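Local coordinates for DNMT2 (Spodoptera frugiperda, PDB 4H0N), which binds S-adenosyl-L-homocysteine and probably methylates cytosine 38 in the anticodon loop of tRNA(Asp) and cytosines in DNA, at residues 69-75 with 111-117; 164-168 with 329-333; 211-217 with 273-278. The protein carries 3 engineered substitutions. All blocks are in the same frame, centred on the assembly; numbering follows the deposited sequence.

Interaction 1 (69-75 with 111-117); sequences NVDTILM and NVDYILM
In the middle of the Rossmann-like sheet of this class I-like methyltransferase, strands 72-75 and 114-117 pair in parallel, from Thr72 beside Tyr114 to Met75 beside Met117. The backbone ladder runs from Tyr114 N to Asp71 O (2.9 Å), through Ile73 N to Tyr114 O and Leu116 N to Ile73 O, and finishes with Met75 N on Leu116 O (3.0 Å).

Where the pairing begins, Val70 lies alongside Val112, and Ile73 CD1 meets Val112 CG2 at 3.8 Å, the two chains crossing at about a right angle. Ile73 shares its face of the sheet with Ile115, Met75 and Met117. Toward the C-terminal end of the strands, Met75 has CG between its backbone N and carbonyl carbon (chi1 59°), and from there an extended chain carries CE to 3.7 Å from both Ile115 CG2 and Met117 CB. The other face holds Leu74 CD2 against Leu116 CB (3.7 Å) and Thr72 OG1 beside Tyr114 CD1 (3.5 Å). Asp71 OD2 sits in the plane of the Tyr114 ring, off the edge at CE1, with the carboxylate turned 89° to the ring; it is held there from strand 4-9, by Lys5 N on OD1 and His4 ND1 on OD2.

Strand 4-9 flanks 72-75, strand 161-168 flanks 114-117, and helix 321-332 covers the face of Thr72, Leu74 and Leu116.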
loop_
_atom_site.group_PDB
_atom_site.type_symbol
_atom_site.label_atom_id
_atom_site.label_comp_id
_atom_site.label_asym_id
_atom_site.label_seq_id
_atom_site.Cartn_x
_atom_site.Cartn_y
_atom_site.Cartn_z
ATOM N N ASN A 69 -1.239 24.509 10.516
ATOM C CA ASN A 69 -1.273 24.065 11.902
ATOM C C ASN A 69 -1.263 22.544 12.045
ATOM O O ASN A 69 -1.804 22.006 13.010
ATOM C CB ASN A 69 -2.471 24.676 12.641
ATOM C CG ASN A 69 -2.253 24.760 14.139
ATOM O OD1 ASN A 69 -1.162 25.091 14.602
ATOM N ND2 ASN A 69 -3.292 24.453 14.907
ATOM N N VAL A 70 -0.642 21.855 11.091
ATOM C CA VAL A 70 -0.509 20.404 11.179
ATOM C C VAL A 70 0.410 20.018 12.337
ATOM O O VAL A 70 1.360 20.739 12.654
ATOM C CB VAL A 70 -0.023 19.765 9.842
ATOM C CG1 VAL A 70 -0.286 20.698 8.674
ATOM C CG2 VAL A 70 1.454 19.387 9.904
ATOM N N ASP A 71 0.103 18.898 12.985
ATOM C CA ASP A 71 0.924 18.382 14.074
ATOM C C ASP A 71 1.319 16.952 13.759
ATOM O O ASP A 71 2.135 16.350 14.459
ATOM C CB ASP A 71 0.165 18.428 15.405
ATOM C CG ASP A 71 -1.051 17.507 15.426
ATOM O OD1 ASP A 71 -1.767 17.431 14.408
ATOM O OD2 ASP A 71 -1.296 16.858 16.465
ATOM N N THR A 72 0.727 16.426 12.689
ATOM C CA THR A 72 0.849 15.019 12.327
ATOM C C THR A 72 1.057 14.856 10.829
ATOM O O THR A 72 0.299 15.400 10.029
ATOM C CB THR A 72 -0.420 14.231 12.735
ATOM O OG1 THR A 72 -0.632 14.357 14.148
ATOM C CG2 THR A 72 -0.291 12.756 12.361
ATOM N N ILE A 73 2.085 14.101 10.452
ATOM C CA ILE A 73 2.350 13.822 9.044
ATOM C C ILE A 73 2.197 12.329 8.722
ATOM O O ILE A 73 2.792 11.476 9.385
ATOM C CB ILE A 73 3.752 14.330 8.618
ATOM C CG1 ILE A 73 3.813 15.858 8.696
ATOM C CG2 ILE A 73 4.095 13.864 7.212
ATOM C CD1 ILE A 73 5.175 16.430 8.402
ATOM N N LEU A 74 1.377 12.027 7.717
ATOM C CA LEU A 74 1.224 10.666 7.203
ATOM C C LEU A 74 1.773 10.612 5.785
ATOM O O LEU A 74 1.350 11.374 4.914
ATOM C CB LEU A 74 -0.243 10.242 7.211
ATOM C CG LEU A 74 -0.931 10.244 8.573
ATOM C CD1 LEU A 74 -2.353 9.744 8.426
ATOM C CD2 LEU A 74 -0.156 9.398 9.572
ATOM N N MET A 75 2.719 9.717 5.543
ATOM C CA MET A 75 3.409 9.738 4.268
ATOM C C MET A 75 3.882 8.379 3.778
ATOM O O MET A 75 4.391 7.571 4.544
ATOM C CB MET A 75 4.592 10.697 4.346
ATOM C CG MET A 75 5.604 10.353 5.414
ATOM S SD MET A 75 7.002 11.489 5.342
ATOM C CE MET A 75 8.047 10.833 6.636
ATOM N N ASN A 111 5.956 22.558 14.651
ATOM C CA ASN A 111 4.673 22.108 15.188
ATOM C C ASN A 111 4.455 20.599 15.051
ATOM O O ASN A 111 3.728 20.001 15.850
ATOM C CB ASN A 111 3.515 22.856 14.514
ATOM C CG ASN A 111 2.217 22.799 15.320
ATOM O OD1 ASN A 111 1.554 23.818 15.507
ATOM N ND2 ASN A 111 1.850 21.612 15.794
ATOM N N VAL A 112 5.059 19.993 14.034
ATOM C CA VAL A 112 4.864 18.572 13.777
ATOM C C VAL A 112 5.314 17.688 14.943
ATOM O O VAL A 112 6.487 17.681 15.315
ATOM C CB VAL A 112 5.570 18.136 12.490
ATOM C CG1 VAL A 112 5.387 16.645 12.271
ATOM C CG2 VAL A 112 5.021 18.920 11.306
ATOM N N ASP A 113 4.364 16.944 15.510
ATOM C CA ASP A 113 4.623 16.105 16.682
ATOM C C ASP A 113 4.693 14.615 16.356
ATOM O O ASP A 113 5.477 13.872 16.948
ATOM C CB ASP A 113 3.552 16.335 17.753
ATOM C CG ASP A 113 3.805 17.582 18.576
ATOM O OD1 ASP A 113 4.984 17.917 18.806
ATOM O OD2 ASP A 113 2.822 18.223 19.001
ATOM N N TYR A 114 3.862 14.176 15.424
ATOM C CA TYR A 114 3.787 12.765 15.108
ATOM C C TYR A 114 4.017 12.525 13.626
ATOM O O TYR A 114 3.419 13.186 12.781
ATOM C CB TYR A 114 2.422 12.213 15.511
ATOM C CG TYR A 114 1.977 12.605 16.899
ATOM C CD1 TYR A 114 1.206 13.743 17.105
ATOM C CD2 TYR A 114 2.308 11.828 18.004
ATOM C CE1 TYR A 114 0.783 14.104 18.373
ATOM C CE2 TYR A 114 1.889 12.180 19.276
ATOM C CZ TYR A 114 1.128 13.319 19.455
ATOM O OH TYR A 114 0.713 13.674 20.722
ATOM N N ILE A 115 4.883 11.573 13.312
ATOM C CA ILE A 115 5.137 11.209 11.926
ATOM C C ILE A 115 4.951 9.713 11.771
ATOM O O ILE A 115 5.459 8.938 12.579
ATOM C CB ILE A 115 6.578 11.565 11.508
ATOM C CG1 ILE A 115 6.814 13.071 11.608
ATOM C CG2 ILE A 115 6.857 11.107 10.097
ATOM C CD1 ILE A 115 8.238 13.485 11.277
ATOM N N LEU A 116 4.206 9.307 10.746
ATOM C CA LEU A 116 4.135 7.898 10.357
ATOM C C LEU A 116 4.471 7.761 8.883
ATOM O O LEU A 116 3.828 8.380 8.038
ATOM C CB LEU A 116 2.748 7.303 10.631
ATOM C CG LEU A 116 2.597 5.787 10.427
ATOM C CD1 LEU A 116 1.560 5.246 11.394
ATOM C CD2 LEU A 116 2.221 5.420 8.991
ATOM N N MET A 117 5.470 6.939 8.578
ATOM C CA MET A 117 5.843 6.694 7.195
ATOM C C MET A 117 5.816 5.214 6.834
ATOM O O MET A 117 6.342 4.383 7.570
ATOM C CB MET A 117 7.229 7.264 6.907
ATOM C CG MET A 117 7.799 6.854 5.556
ATOM S SD MET A 117 9.591 7.009 5.455
ATOM C CE MET A 117 10.071 6.341 7.043
#

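Interaction 2 (164-168 with 329-333); sequences CTARR and KILFE
Thr165 and Leu331 meet where the last turn of helix 321-332 lies against strand 161-168, an example of the helix-on-sheet packing that builds an alpha/beta fold. The two side chains slide past each other in opposite directions: Leu331 CD1 touches Thr165 CB at 3.7 Å, and Thr165 CG2 in turn reaches Leu331 CB at 3.9 Å. Leu331 has CG anti to its backbone N (chi1 179°), which turns its branched end to the strand and leaves CD1 also 3.5 Å from Ala166 O and 4.0 Å from Arg167 CB. Thr165 thus offers carbon to the helix, while its OG1 makes a weak hydrogen bond to Gln144 O on strand 141-148.

Arg167, two residues on, points to the same side. Its chain leaves the strand extended through CG and CD, then bends at chi3 (142°), and the guanidinium comes round to the backbone of the helix. There NH1 donates to Leu331 O at 2.9 Å, with an angle of 150° at the hydrogen. The oxygen lies in the guanidinium plane, at its edge, although the donor stands somewhat tilted from the plane of the carbonyl. NH2 gives a weak hydrogen bond to Leu171 O, so two backbone oxygens share in fixing the rotation of the group.

Leu331 therefore serves twice, its side chain in apolar packing and its carbonyl as acceptor. A positive guanidinium beside a carbonyl at the C-terminal end of a helix is likely to be electrostatically favourable, since the partial charge there is negative.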
loop_
_atom_site.group_PDB
_atom_site.type_symbol
_atom_site.label_atom_id
_atom_site.label_comp_id
_atom_site.label_asym_id
_atom_site.label_seq_id
_atom_site.Cartn_x
_atom_site.Cartn_y
_atom_site.Cartn_z
ATOM N N CYS A 164 7.876 3.404 10.038
ATOM C CA CYS A 164 8.509 4.151 11.106
ATOM C C CYS A 164 7.478 5.033 11.800
ATOM O O CYS A 164 6.850 5.884 11.168
ATOM C CB CYS A 164 9.651 5.002 10.552
ATOM S SG CYS A 164 10.512 5.962 11.816
ATOM N N THR A 165 7.283 4.807 13.094
ATOM C CA THR A 165 6.448 5.693 13.897
ATOM C C THR A 165 7.358 6.621 14.693
ATOM O O THR A 165 7.986 6.203 15.662
ATOM C CB THR A 165 5.512 4.912 14.840
ATOM O OG1 THR A 165 6.250 3.882 15.507
ATOM C CG2 THR A 165 4.376 4.276 14.055
ATOM N N ALA A 166 7.448 7.875 14.258
ATOM C CA ALA A 166 8.343 8.848 14.875
ATOM C C ALA A 166 7.540 9.861 15.671
ATOM O O ALA A 166 6.445 10.254 15.271
ATOM C CB ALA A 166 9.187 9.538 13.826
ATOM N N ARG A 167 8.103 10.294 16.789
ATOM C CA ARG A 167 7.350 11.030 17.785
ATOM C C ARG A 167 8.275 11.965 18.575
ATOM O O ARG A 167 9.439 11.636 18.816
ATOM C CB ARG A 167 6.709 10.016 18.721
ATOM C CG ARG A 167 5.569 10.524 19.537
ATOM C CD ARG A 167 5.167 9.455 20.524
ATOM N NE ARG A 167 4.787 10.029 21.811
ATOM C CZ ARG A 167 3.554 10.011 22.295
ATOM N NH1 ARG A 167 2.577 9.432 21.608
ATOM N NH2 ARG A 167 3.302 10.562 23.473
ATOM N N ARG A 168 7.759 13.129 18.968
ATOM C CA ARG A 168 8.525 14.067 19.792
ATOM C C ARG A 168 8.723 13.507 21.193
ATOM O O ARG A 168 7.786 12.978 21.794
ATOM C CB ARG A 168 7.838 15.432 19.850
ATOM C CG ARG A 168 8.147 16.323 18.659
ATOM C CD ARG A 168 9.258 17.318 18.972
ATOM N NE ARG A 168 10.005 17.710 17.775
ATOM C CZ ARG A 168 9.530 18.490 16.805
ATOM N NH1 ARG A 168 8.294 18.967 16.874
ATOM N NH2 ARG A 168 10.291 18.790 15.761
ATOM N N LYS A 329 -2.589 3.678 16.343
ATOM C CA LYS A 329 -2.935 3.449 17.748
ATOM C C LYS A 329 -1.684 3.429 18.618
ATOM O O LYS A 329 -1.653 4.032 19.690
ATOM C CB LYS A 329 -3.707 2.141 17.927
ATOM C CG LYS A 329 -5.086 2.158 17.306
ATOM C CD LYS A 329 -5.741 0.792 17.372
ATOM C CE LYS A 329 -6.907 0.717 16.409
ATOM N NZ LYS A 329 -7.917 -0.283 16.840
ATOM N N ILE A 330 -0.655 2.739 18.145
ATOM C CA ILE A 330 0.593 2.638 18.883
ATOM C C ILE A 330 1.299 3.993 18.964
ATOM O O ILE A 330 1.740 4.412 20.037
ATOM C CB ILE A 330 1.513 1.583 18.244
ATOM C CG1 ILE A 330 0.970 0.184 18.531
ATOM C CG2 ILE A 330 2.934 1.712 18.757
ATOM C CD1 ILE A 330 1.723 -0.912 17.841
ATOM N N LEU A 331 1.378 4.680 17.829
ATOM C CA LEU A 331 2.054 5.969 17.743
ATOM C C LEU A 331 1.466 7.023 18.686
ATOM O O LEU A 331 2.184 7.894 19.182
ATOM C CB LEU A 331 2.021 6.480 16.299
ATOM C CG LEU A 331 2.659 7.847 16.007
ATOM C CD1 LEU A 331 4.108 7.891 16.481
ATOM C CD2 LEU A 331 2.564 8.194 14.528
ATOM N N PHE A 332 0.166 6.939 18.943
ATOM C CA PHE A 332 -0.525 7.969 19.711
ATOM C C PHE A 332 -0.852 7.560 21.145
ATOM O O PHE A 332 -1.448 8.333 21.895
ATOM C CB PHE A 332 -1.796 8.416 18.982
ATOM C CG PHE A 332 -1.527 9.250 17.761
ATOM C CD1 PHE A 332 -1.731 10.622 17.785
ATOM C CD2 PHE A 332 -1.051 8.670 16.594
ATOM C CE1 PHE A 332 -1.475 11.397 16.661
ATOM C CE2 PHE A 332 -0.795 9.439 15.475
ATOM C CZ PHE A 332 -1.008 10.803 15.507
ATOM N N GLU A 333 -0.458 6.354 21.536
ATOM C CA GLU A 333 -0.731 5.907 22.893
ATOM C C GLU A 333 0.207 6.605 23.879
ATOM O O GLU A 333 -0.188 7.540 24.581
ATOM C CB GLU A 333 -0.603 4.387 23.007
ATOM C CG GLU A 333 0.823 3.900 23.169
ATOM C CD GLU A 333 0.942 2.389 23.060
ATOM O OE1 GLU A 333 1.913 1.830 23.614
ATOM O OE2 GLU A 333 0.074 1.759 22.417
#

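Interaction 3 (211-217 with 273-278); sequences EKMLRCA and FVELFK
Ala217 and Phe277 form a CH-pi contact where the short, weakly bonded helix 211-214 and the type I beta turn from Leu214 to Ala217 pack against helix 271-278. The distance of this contact from the cofactor site is consistent with the smaller, target-recognition domain of C5-methyltransferases. The methyl CB of Ala217 stands 3.6 Å from the centroid of the Phe277 ring and only 9° off the ring normal, almost directly above its middle. Phe273, one helical turn earlier, presents an edge to Leu214 O, which sits in the ring plane 3.3 Å from CE2. Separately, Phe273 CZ comes to 4.1 Å from Ala217 CB, and Phe277 CE2 lies over one face of the Phe273 ring, offset toward its rim.

Around these two rings the packing is aliphatic. Leu214 points toward helix 271-278 and sets CD1 at 3.9 Å from Lys278 CA, with CD2 beside Phe277 CB. The two branches of Val274 part: CG1 (anti to the backbone N, chi1 164°) meets Glu211 CG, and CG2 meets Arg215 CG at 4.1 Å.

In the next shell, Tyr260 of helix 253-262 packs edge-to-face with Phe277 and hydrogen-bonds through OH to Ala217 O, and so is likely to position both partners of the CH-pi contact. Replacing Phe277 with an alanine would probably leave Ala217 CB without its ring face, take from Tyr260 its aromatic mate and uncover the Phe273 face on which CE2 lay. At the exposed end of the contact, Glu211 OE2 approaches the aliphatic part of Lys278 at CD (4.0 Å), while the charged NZ of Lys278 stays 4.9 Å from Glu211 OE2.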
loop_
_atom_site.group_PDB
_atom_site.type_symbol
_atom_site.label_atom_id
_atom_site.label_comp_id
_atom_site.label_asym_id
_atom_site.label_seq_id
_atom_site.Cartn_x
_atom_site.Cartn_y
_atom_site.Cartn_z
ATOM N N GLU A 211 -6.241 -15.742 -22.616
ATOM C CA GLU A 211 -5.458 -16.865 -23.126
ATOM C C GLU A 211 -3.961 -16.596 -23.172
ATOM O O GLU A 211 -3.162 -17.442 -22.767
ATOM C CB GLU A 211 -5.941 -17.263 -24.518
ATOM C CG GLU A 211 -7.362 -17.774 -24.565
ATOM C CD GLU A 211 -7.719 -18.356 -25.918
ATOM O OE1 GLU A 211 -6.961 -18.124 -26.884
ATOM O OE2 GLU A 211 -8.755 -19.048 -26.009
ATOM N N LYS A 212 -3.587 -15.426 -23.681
ATOM C CA LYS A 212 -2.182 -15.040 -23.758
ATOM C C LYS A 212 -1.529 -15.176 -22.386
ATOM O O LYS A 212 -0.407 -15.669 -22.269
ATOM C CB LYS A 212 -2.039 -13.610 -24.296
ATOM C CG LYS A 212 -3.216 -12.705 -23.955
ATOM C CD LYS A 212 -2.746 -11.331 -23.490
ATOM C CE LYS A 212 -3.409 -10.932 -22.165
ATOM N NZ LYS A 212 -2.690 -9.822 -21.450
ATOM N N MET A 213 -2.259 -14.762 -21.352
ATOM C CA MET A 213 -1.830 -14.909 -19.965
ATOM C C MET A 213 -1.767 -16.363 -19.522
ATOM O O MET A 213 -0.851 -16.761 -18.804
ATOM C CB MET A 213 -2.797 -14.174 -19.048
ATOM C CG MET A 213 -2.577 -12.691 -19.000
ATOM S SD MET A 213 -0.882 -12.346 -18.512
ATOM C CE MET A 213 -0.799 -10.614 -18.889
ATOM N N LEU A 214 -2.757 -17.146 -19.947
ATOM C CA LEU A 214 -2.848 -18.551 -19.577
ATOM C C LEU A 214 -1.664 -19.351 -20.106
ATOM O O LEU A 214 -1.440 -20.483 -19.680
ATOM C CB LEU A 214 -4.165 -19.155 -20.064
ATOM C CG LEU A 214 -5.441 -18.658 -19.385
ATOM C CD1 LEU A 214 -6.650 -19.380 -19.935
ATOM C CD2 LEU A 214 -5.355 -18.851 -17.890
ATOM N N ARG A 215 -0.909 -18.769 -21.035
ATOM C CA ARG A 215 0.332 -19.388 -21.491
ATOM C C ARG A 215 1.364 -19.411 -20.362
ATOM O O ARG A 215 2.208 -20.303 -20.303
ATOM C CB ARG A 215 0.907 -18.668 -22.718
ATOM C CG ARG A 215 0.092 -18.821 -23.995
ATOM C CD ARG A 215 0.895 -18.418 -25.235
ATOM N NE ARG A 215 1.534 -19.565 -25.880
ATOM C CZ ARG A 215 2.845 -19.699 -26.063
ATOM N NH1 ARG A 215 3.679 -18.752 -25.656
ATOM N NH2 ARG A 215 3.326 -20.781 -26.660
ATOM N N CYS A 216 1.288 -18.429 -19.466
ATOM C CA CYS A 216 2.228 -18.330 -18.352
ATOM C C CYS A 216 1.699 -18.996 -17.083
ATOM O O CYS A 216 2.095 -18.635 -15.974
ATOM C CB CYS A 216 2.535 -16.866 -18.042
ATOM S SG CYS A 216 3.024 -15.864 -19.440
ATOM N N ALA A 217 0.809 -19.968 -17.250
ATOM C CA ALA A 217 0.130 -20.596 -16.119
ATOM C C ALA A 217 1.071 -21.207 -15.079
ATOM O O ALA A 217 0.701 -21.347 -13.915
ATOM C CB ALA A 217 -0.864 -21.640 -16.612
ATOM N N PHE A 273 -2.424 -27.037 -24.253
ATOM C CA PHE A 273 -2.065 -26.573 -22.918
ATOM C C PHE A 273 -3.081 -25.541 -22.423
ATOM O O PHE A 273 -3.526 -25.608 -21.281
ATOM C CB PHE A 273 -0.649 -25.987 -22.964
ATOM C CG PHE A 273 -0.180 -25.367 -21.677
ATOM C CD1 PHE A 273 0.575 -26.099 -20.774
ATOM C CD2 PHE A 273 -0.445 -24.032 -21.395
ATOM C CE1 PHE A 273 1.031 -25.519 -19.597
ATOM C CE2 PHE A 273 0.003 -23.449 -20.220
ATOM C CZ PHE A 273 0.745 -24.192 -19.324
ATOM N N VAL A 274 -3.458 -24.604 -23.295
ATOM C CA VAL A 274 -4.369 -23.508 -22.936
ATOM C C VAL A 274 -5.829 -23.944 -22.750
ATOM O O VAL A 274 -6.509 -23.450 -21.846
ATOM C CB VAL A 274 -4.280 -22.326 -23.955
ATOM C CG1 VAL A 274 -5.461 -21.374 -23.823
ATOM C CG2 VAL A 274 -2.963 -21.573 -23.797
ATOM N N GLU A 275 -6.307 -24.864 -23.588
ATOM C CA GLU A 275 -7.687 -25.342 -23.480
ATOM C C GLU A 275 -7.969 -25.944 -22.103
ATOM O O GLU A 275 -9.069 -25.795 -21.566
ATOM C CB GLU A 275 -8.032 -26.349 -24.584
ATOM C CG GLU A 275 -7.361 -27.714 -24.443
ATOM C CD GLU A 275 -8.261 -28.860 -24.876
ATOM O OE1 GLU A 275 -9.497 -28.714 -24.774
ATOM O OE2 GLU A 275 -7.736 -29.907 -25.312
ATOM N N LEU A 276 -6.971 -26.608 -21.529
ATOM C CA LEU A 276 -7.122 -27.194 -20.206
ATOM C C LEU A 276 -7.225 -26.112 -19.132
ATOM O O LEU A 276 -8.004 -26.234 -18.188
ATOM C CB LEU A 276 -5.963 -28.144 -19.904
ATOM C CG LEU A 276 -5.807 -29.315 -20.872
ATOM C CD1 LEU A 276 -4.729 -30.274 -20.394
ATOM C CD2 LEU A 276 -7.134 -30.034 -21.053
ATOM N N PHE A 277 -6.443 -25.049 -19.282
ATOM C CA PHE A 277 -6.473 -23.943 -18.333
ATOM C C PHE A 277 -7.651 -23.008 -18.560
ATOM O O PHE A 277 -8.071 -22.306 -17.643
ATOM C CB PHE A 277 -5.161 -23.160 -18.377
ATOM C CG PHE A 277 -4.028 -23.866 -17.710
ATOM C CD1 PHE A 277 -3.936 -23.896 -16.330
ATOM C CD2 PHE A 277 -3.062 -24.514 -18.456
ATOM C CE1 PHE A 277 -2.899 -24.554 -15.704
ATOM C CE2 PHE A 277 -2.024 -25.174 -17.838
ATOM C CZ PHE A 277 -1.941 -25.194 -16.458
ATOM N N LYS A 278 -8.174 -22.993 -19.781
ATOM C CA LYS A 278 -9.351 -22.195 -20.097
ATOM C C LYS A 278 -10.555 -22.665 -19.281
ATOM O O LYS A 278 -11.408 -21.858 -18.901
ATOM C CB LYS A 278 -9.663 -22.269 -21.593
ATOM C CG LYS A 278 -9.469 -20.967 -22.356
ATOM C CD LYS A 278 -10.804 -20.374 -22.785
ATOM C CE LYS A 278 -11.669 -21.426 -23.465
ATOM N NZ LYS A 278 -12.913 -20.868 -24.069
#

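In the fold
Followed from the N terminus, the chain first closes interaction 1, bringing 111-117 back beside 69-75 after an excursion of 35 residues. It then continues to strand 161-168, which opens the much longer loop that interaction 2 closes at the C terminus. Interaction 3 lies wholly within that second loop, joining 211-217 to 273-278 some 48 Å, centre to centre, from interaction 2; none of the three cross. Interactions 1 and 2 reach the same sheet: the first pairs two of its middle strands, and the second lays the C-terminal helix on the neighbouring strand 161-168, where Ala166 N probably hydrogen-bonds to Ile115 O. Interaction 3 joins two helical segments on the opposite side of the chain's centre.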